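Local atomic coordinates of lipase chaperone (Burkholderia glumae, PDB entry 2ES4), a protein that assists the folding of the extracellular lipase as that enzyme passes through the periplasm. Residues B[238-243]-B[267-272]; B[310-315]-B[319-324]. All blocks are in the same frame, centred on the assembly; numbering follows the deposited sequence.

Interaction 1: residues B[238-243]-B[267-272]; sequences TKIADL and ARAAQM
Ile-240 sends its two outer branches across to different partners on 267-272. Its CG2 meets the methyl at the end of Met-272, 3.6 Å from CE, while CD1 lies 4.4 Å from Ala-269 CB. The first torsion (chi1 -62°) sets where each branch points: it directs CG2 to Met-272 and, with CG1 and CD1 continuing extended, CD1 to Ala-269. Met-272 covers its share of the gap by leaving its helix with CG anti to the backbone N and then turning at chi3 (77°), which brings CE back onto the isoleucine; the two side chains meet at a slant. Ala-269, one turn earlier, adds a looser touch at the point where the backbones come nearest, Ile-240 CA to Ala-269 CA at 7.0 Å. No hydrogen bond crosses, and the two segments bury 104 Å² together, so this is a small, wholly apolar contact between buried residues. It joins helix 221-245 to the start of the long helix 263-294. Helix 250-258, which lies between them in sequence, closes one flank: Ile-257 touches Ile-240 and Met-253 touches Ala-269. The chain of another protein also packs on Ile-240 and Met-272; within the chaperone chain itself, which has no strands, the neighbours are helices.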
loop_
_atom_site.group_PDB
_atom_site.type_symbol
_atom_site.label_atom_id
_atom_site.label_comp_id
_atom_site.label_asym_id
_atom_site.label_seq_id
_atom_site.Cartn_x
_atom_site.Cartn_y
_atom_site.Cartn_z
ATOM N N THR B 238 -9.476 18.285 1.847
ATOM C CA THR B 238 -10.837 18.203 1.316
ATOM C C THR B 238 -11.438 19.575 1.010
ATOM O O THR B 238 -12.175 19.716 0.034
ATOM C CB THR B 238 -11.776 17.438 2.272
ATOM O OG1 THR B 238 -11.270 16.115 2.475
ATOM C CG2 THR B 238 -13.189 17.339 1.707
ATOM N N LYS B 239 -11.114 20.580 1.825
ATOM C CA LYS B 239 -11.632 21.931 1.601
ATOM C C LYS B 239 -11.149 22.473 0.261
ATOM O O LYS B 239 -11.920 23.075 -0.488
ATOM C CB LYS B 239 -11.192 22.877 2.707
ATOM C CG LYS B 239 -11.694 22.497 4.088
ATOM C CD LYS B 239 -11.341 23.543 5.113
ATOM C CE LYS B 239 -12.147 24.766 4.846
ATOM N NZ LYS B 239 -13.606 24.583 4.987
ATOM N N ILE B 240 -9.884 22.194 -0.053
ATOM C CA ILE B 240 -9.288 22.627 -1.311
ATOM C C ILE B 240 -9.930 21.862 -2.468
ATOM O O ILE B 240 -10.349 22.471 -3.458
ATOM C CB ILE B 240 -7.760 22.404 -1.320
ATOM C CG1 ILE B 240 -7.107 23.237 -0.212
ATOM C CG2 ILE B 240 -7.172 22.780 -2.679
ATOM C CD1 ILE B 240 -5.611 23.043 -0.074
ATOM N N ALA B 241 -10.047 20.542 -2.309
ATOM C CA ALA B 241 -10.641 19.678 -3.330
ATOM C C ALA B 241 -12.069 20.085 -3.665
ATOM O O ALA B 241 -12.438 20.138 -4.837
ATOM C CB ALA B 241 -10.601 18.227 -2.889
ATOM N N ASP B 242 -12.844 20.434 -2.636
ATOM C CA ASP B 242 -14.232 20.859 -2.816
ATOM C C ASP B 242 -14.352 22.136 -3.639
ATOM O O ASP B 242 -15.238 22.245 -4.490
ATOM C CB ASP B 242 -14.932 21.053 -1.468
ATOM C CG ASP B 242 -15.178 19.745 -0.732
ATOM O OD1 ASP B 242 -15.367 18.696 -1.388
ATOM O OD2 ASP B 242 -15.182 19.768 0.517
ATOM N N LEU B 243 -13.437 23.078 -3.416
ATOM C CA LEU B 243 -13.443 24.332 -4.165
ATOM C C LEU B 243 -13.113 24.101 -5.636
ATOM O O LEU B 243 -13.676 24.758 -6.513
ATOM C CB LEU B 243 -12.479 25.333 -3.548
ATOM C CG LEU B 243 -12.996 25.969 -2.262
ATOM C CD1 LEU B 243 -11.884 26.663 -1.542
ATOM C CD2 LEU B 243 -14.119 26.944 -2.597
ATOM N N ALA B 267 -2.543 31.104 -0.727
ATOM C CA ALA B 267 -1.688 31.516 -1.834
ATOM C C ALA B 267 -1.250 30.298 -2.643
ATOM O O ALA B 267 -1.260 30.336 -3.876
ATOM C CB ALA B 267 -0.481 32.274 -1.323
ATOM N N ARG B 268 -0.935 29.204 -1.946
ATOM C CA ARG B 268 -0.518 27.965 -2.607
ATOM C C ARG B 268 -1.669 27.342 -3.390
ATOM O O ARG B 268 -1.475 26.887 -4.522
ATOM C CB ARG B 268 0.018 26.957 -1.597
ATOM C CG ARG B 268 1.318 27.376 -0.932
ATOM C CD ARG B 268 1.899 26.253 -0.107
ATOM N NE ARG B 268 1.048 25.902 1.028
ATOM C CZ ARG B 268 1.241 26.310 2.283
ATOM N NH1 ARG B 268 2.268 27.095 2.587
ATOM N NH2 ARG B 268 0.432 25.886 3.244
ATOM N N ALA B 269 -2.865 27.360 -2.801
ATOM C CA ALA B 269 -4.061 26.809 -3.443
ATOM C C ALA B 269 -4.473 27.621 -4.667
ATOM O O ALA B 269 -4.893 27.050 -5.680
ATOM C CB ALA B 269 -5.204 26.726 -2.458
ATOM N N ALA B 270 -4.337 28.944 -4.574
ATOM C CA ALA B 270 -4.669 29.846 -5.679
ATOM C C ALA B 270 -3.707 29.622 -6.838
ATOM O O ALA B 270 -4.135 29.561 -7.991
ATOM C CB ALA B 270 -4.612 31.290 -5.229
ATOM N N GLN B 271 -2.423 29.446 -6.519
ATOM C CA GLN B 271 -1.408 29.191 -7.540
ATOM C C GLN B 271 -1.677 27.842 -8.201
ATOM O O GLN B 271 -1.508 27.699 -9.412
ATOM C CB GLN B 271 0.002 29.202 -6.949
ATOM C CG GLN B 271 1.122 29.109 -7.999
ATOM C CD GLN B 271 1.091 30.263 -8.991
ATOM O OE1 GLN B 271 1.304 31.415 -8.619
ATOM N NE2 GLN B 271 0.798 29.959 -10.251
ATOM N N MET B 272 -2.121 26.874 -7.397
ATOM C CA MET B 272 -2.451 25.539 -7.900
ATOM C C MET B 272 -3.569 25.654 -8.940
ATOM O O MET B 272 -3.483 25.050 -10.014
ATOM C CB MET B 272 -2.898 24.629 -6.758
ATOM C CG MET B 272 -3.381 23.250 -7.205
ATOM S SD MET B 272 -4.255 22.388 -5.900
ATOM C CE MET B 272 -5.808 23.234 -5.977
#

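Interaction 2: residues B[310-315]-B[319-324]; sequences LRQQTF and GEAIRA
Phe-315 and Glu-320 cross at about a right angle, with the ring and carboxylate planes 71° apart. The carboxylate oxygen OE1 of Glu-320 sits at the ring edge, near its plane and 3.7 Å from Phe-315 CD1. At another part of the ring, Ala-324 CB comes within 3.5 Å of Phe-315 CE2, an oblique approach. One ring face is covered from within its own segment: the methyl CG2 of Thr-314 lies 3.9 Å above the plane, over the centre. Phe-315 CG is beside the backbone N (chi1 -58°), which carries the ring toward helix 320-328, while CB rests 3.6 Å from the backbone N of Ala-321.

Arg-311 runs alongside the same helix with its aliphatic part: CD is 3.7 Å from Ala-324 CB and also near the carbonyl O of Ala-321. Gln-312 starts away from the partner helix, but a bend at chi2 returns OE1 to within 3.2 Å of Ala-321 CB.

Helices 300-314 and 320-328 are joined by a short loop, and their segments here run at 137° to each other, antiparallel in sense but well off 180°, with axes 8.8 Å apart. Gly-319 is the N-cap of the second helix. Tyr-286 meets the Phe-315 ring edge-to-face, and Trp-279 meets it with the planes inclined, so the corner packs on helix 263-294.

No direct hydrogen bond joins the segments; water 1 donates to Phe-315 O and accepts from Ala-321 N, bridging the turn. Glu-320 OE1 also forms a salt bridge with Arg-282, which probably favours the charged carboxylate. The chemistry is therefore mixed: a ring that meets apolar groups, Ala-324 CB and Thr-314 CG2, with a carboxylate oxygen at its edge, a water between backbone groups, and a charge paired with helix 263-294.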
loop_
_atom_site.group_PDB
_atom_site.type_symbol
_atom_site.label_atom_id
_atom_site.label_comp_id
_atom_site.label_asym_id
_atom_site.label_seq_id
_atom_site.Cartn_x
_atom_site.Cartn_y
_atom_site.Cartn_z
ATOM N N LEU B 310 5.045 16.666 -32.189
ATOM C CA LEU B 310 4.362 17.904 -31.828
ATOM C C LEU B 310 4.272 18.020 -30.310
ATOM O O LEU B 310 4.493 19.096 -29.762
ATOM C CB LEU B 310 2.952 17.950 -32.426
ATOM C CG LEU B 310 2.064 19.117 -31.974
ATOM C CD1 LEU B 310 2.612 20.443 -32.479
ATOM C CD2 LEU B 310 0.659 18.903 -32.434
ATOM N N ARG B 311 3.982 16.902 -29.645
ATOM C CA ARG B 311 3.883 16.881 -28.187
ATOM C C ARG B 311 5.214 17.226 -27.542
ATOM O O ARG B 311 5.262 18.040 -26.622
ATOM C CB ARG B 311 3.445 15.518 -27.694
ATOM C CG ARG B 311 2.053 15.470 -27.175
ATOM C CD ARG B 311 1.710 14.205 -26.439
ATOM N NE ARG B 311 1.663 13.002 -27.261
ATOM C CZ ARG B 311 2.700 12.198 -27.474
ATOM N NH1 ARG B 311 3.886 12.464 -26.929
ATOM N NH2 ARG B 311 2.562 11.144 -28.262
ATOM N N GLN B 312 6.290 16.635 -28.066
ATOM C CA GLN B 312 7.645 16.875 -27.571
ATOM C C GLN B 312 8.106 18.310 -27.748
ATOM O O GLN B 312 8.866 18.823 -26.930
ATOM C CB GLN B 312 8.642 15.939 -28.259
ATOM C CG GLN B 312 9.060 14.723 -27.439
ATOM C CD GLN B 312 7.917 13.766 -27.147
ATOM O OE1 GLN B 312 7.032 14.060 -26.344
ATOM N NE2 GLN B 312 7.934 12.610 -27.798
ATOM N N GLN B 313 7.634 18.956 -28.810
ATOM C CA GLN B 313 8.010 20.340 -29.085
ATOM C C GLN B 313 7.163 21.342 -28.315
ATOM O O GLN B 313 7.637 22.425 -27.967
ATOM C CB GLN B 313 7.909 20.634 -30.581
ATOM C CG GLN B 313 8.752 19.718 -31.450
ATOM C CD GLN B 313 8.517 19.935 -32.930
ATOM O OE1 GLN B 313 7.377 19.949 -33.400
ATOM N NE2 GLN B 313 9.600 20.098 -33.677
ATOM N N THR B 314 5.921 20.962 -28.032
ATOM C CA THR B 314 4.972 21.821 -27.327
ATOM C C THR B 314 5.111 21.804 -25.802
ATOM O O THR B 314 4.948 22.839 -25.146
ATOM C CB THR B 314 3.515 21.435 -27.705
ATOM O OG1 THR B 314 3.365 21.482 -29.130
ATOM C CG2 THR B 314 2.505 22.381 -27.075
ATOM N N PHE B 315 5.357 20.623 -25.246
ATOM C CA PHE B 315 5.473 20.453 -23.805
ATOM C C PHE B 315 6.896 20.065 -23.461
ATOM O O PHE B 315 7.282 18.899 -23.588
ATOM C CB PHE B 315 4.500 19.371 -23.344
ATOM C CG PHE B 315 3.073 19.658 -23.680
ATOM C CD1 PHE B 315 2.346 20.615 -22.950
ATOM C CD2 PHE B 315 2.450 18.991 -24.745
ATOM C CE1 PHE B 315 1.005 20.909 -23.280
ATOM C CE2 PHE B 315 1.117 19.274 -25.081
ATOM C CZ PHE B 315 0.393 20.232 -24.350
ATOM N N GLY B 319 8.040 15.937 -17.861
ATOM C CA GLY B 319 6.816 15.242 -17.518
ATOM C C GLY B 319 5.551 15.648 -18.256
ATOM O O GLY B 319 4.635 14.830 -18.380
ATOM N N GLU B 320 5.488 16.878 -18.765
ATOM C CA GLU B 320 4.288 17.329 -19.465
ATOM C C GLU B 320 3.988 16.656 -20.801
ATOM O O GLU B 320 2.820 16.481 -21.148
ATOM C CB GLU B 320 4.272 18.839 -19.620
ATOM C CG GLU B 320 4.066 19.584 -18.312
ATOM C CD GLU B 320 3.655 21.032 -18.515
ATOM O OE1 GLU B 320 3.814 21.566 -19.633
ATOM O OE2 GLU B 320 3.150 21.638 -17.551
ATOM N N ALA B 321 5.023 16.264 -21.544
ATOM C CA ALA B 321 4.802 15.583 -22.828
ATOM C C ALA B 321 4.136 14.236 -22.564
ATOM O O ALA B 321 3.201 13.840 -23.268
ATOM C CB ALA B 321 6.103 15.395 -23.562
ATOM N N ILE B 322 4.580 13.578 -21.495
ATOM C CA ILE B 322 4.024 12.292 -21.092
ATOM C C ILE B 322 2.584 12.481 -20.635
ATOM O O ILE B 322 1.718 11.659 -20.946
ATOM C CB ILE B 322 4.860 11.642 -19.966
ATOM C CG1 ILE B 322 6.244 11.267 -20.507
ATOM C CG2 ILE B 322 4.150 10.405 -19.409
ATOM C CD1 ILE B 322 7.147 10.572 -19.508
ATOM N N ARG B 323 2.328 13.582 -19.930
ATOM C CA ARG B 323 0.986 13.876 -19.449
ATOM C C ARG B 323 0.026 14.159 -20.587
ATOM O O ARG B 323 -1.116 13.699 -20.562
ATOM C CB ARG B 323 0.984 15.057 -18.481
ATOM C CG ARG B 323 -0.297 15.125 -17.662
ATOM C CD ARG B 323 -0.346 16.330 -16.757
ATOM N NE ARG B 323 -1.642 16.419 -16.085
ATOM C CZ ARG B 323 -2.102 17.503 -15.467
ATOM N NH1 ARG B 323 -1.375 18.614 -15.425
ATOM N NH2 ARG B 323 -3.292 17.477 -14.885
ATOM N N ALA B 324 0.493 14.895 -21.592
ATOM C CA ALA B 324 -0.348 15.208 -22.742
ATOM C C ALA B 324 -0.696 13.924 -23.496
ATOM O O ALA B 324 -1.820 13.772 -23.972
ATOM C CB ALA B 324 0.339 16.182 -23.649
HETATM O O HOH W 1 7.998 17.060 -21.243
#

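In the fold
Interaction 1 and interaction 2 come in series along the chain, the first closing before the second opens. Their centres lie 25 Å apart and their nearest atoms about 9 Å, without touching. Helix 263-294 relates them: its early part supplies 267-272 to interaction 1, and its middle and later turns, through Trp-279, Arg-282 and Tyr-286, receive the corner formed by 310-315 and 319-324. Helix 300-314 follows it directly in the chain. Interaction 2 lies farther from the chain centre, at 33 Å against 24 Å. Near both contacts the chain of another protein packs against the chaperone, consistent with an extended helical scaffold that holds a partner along its length.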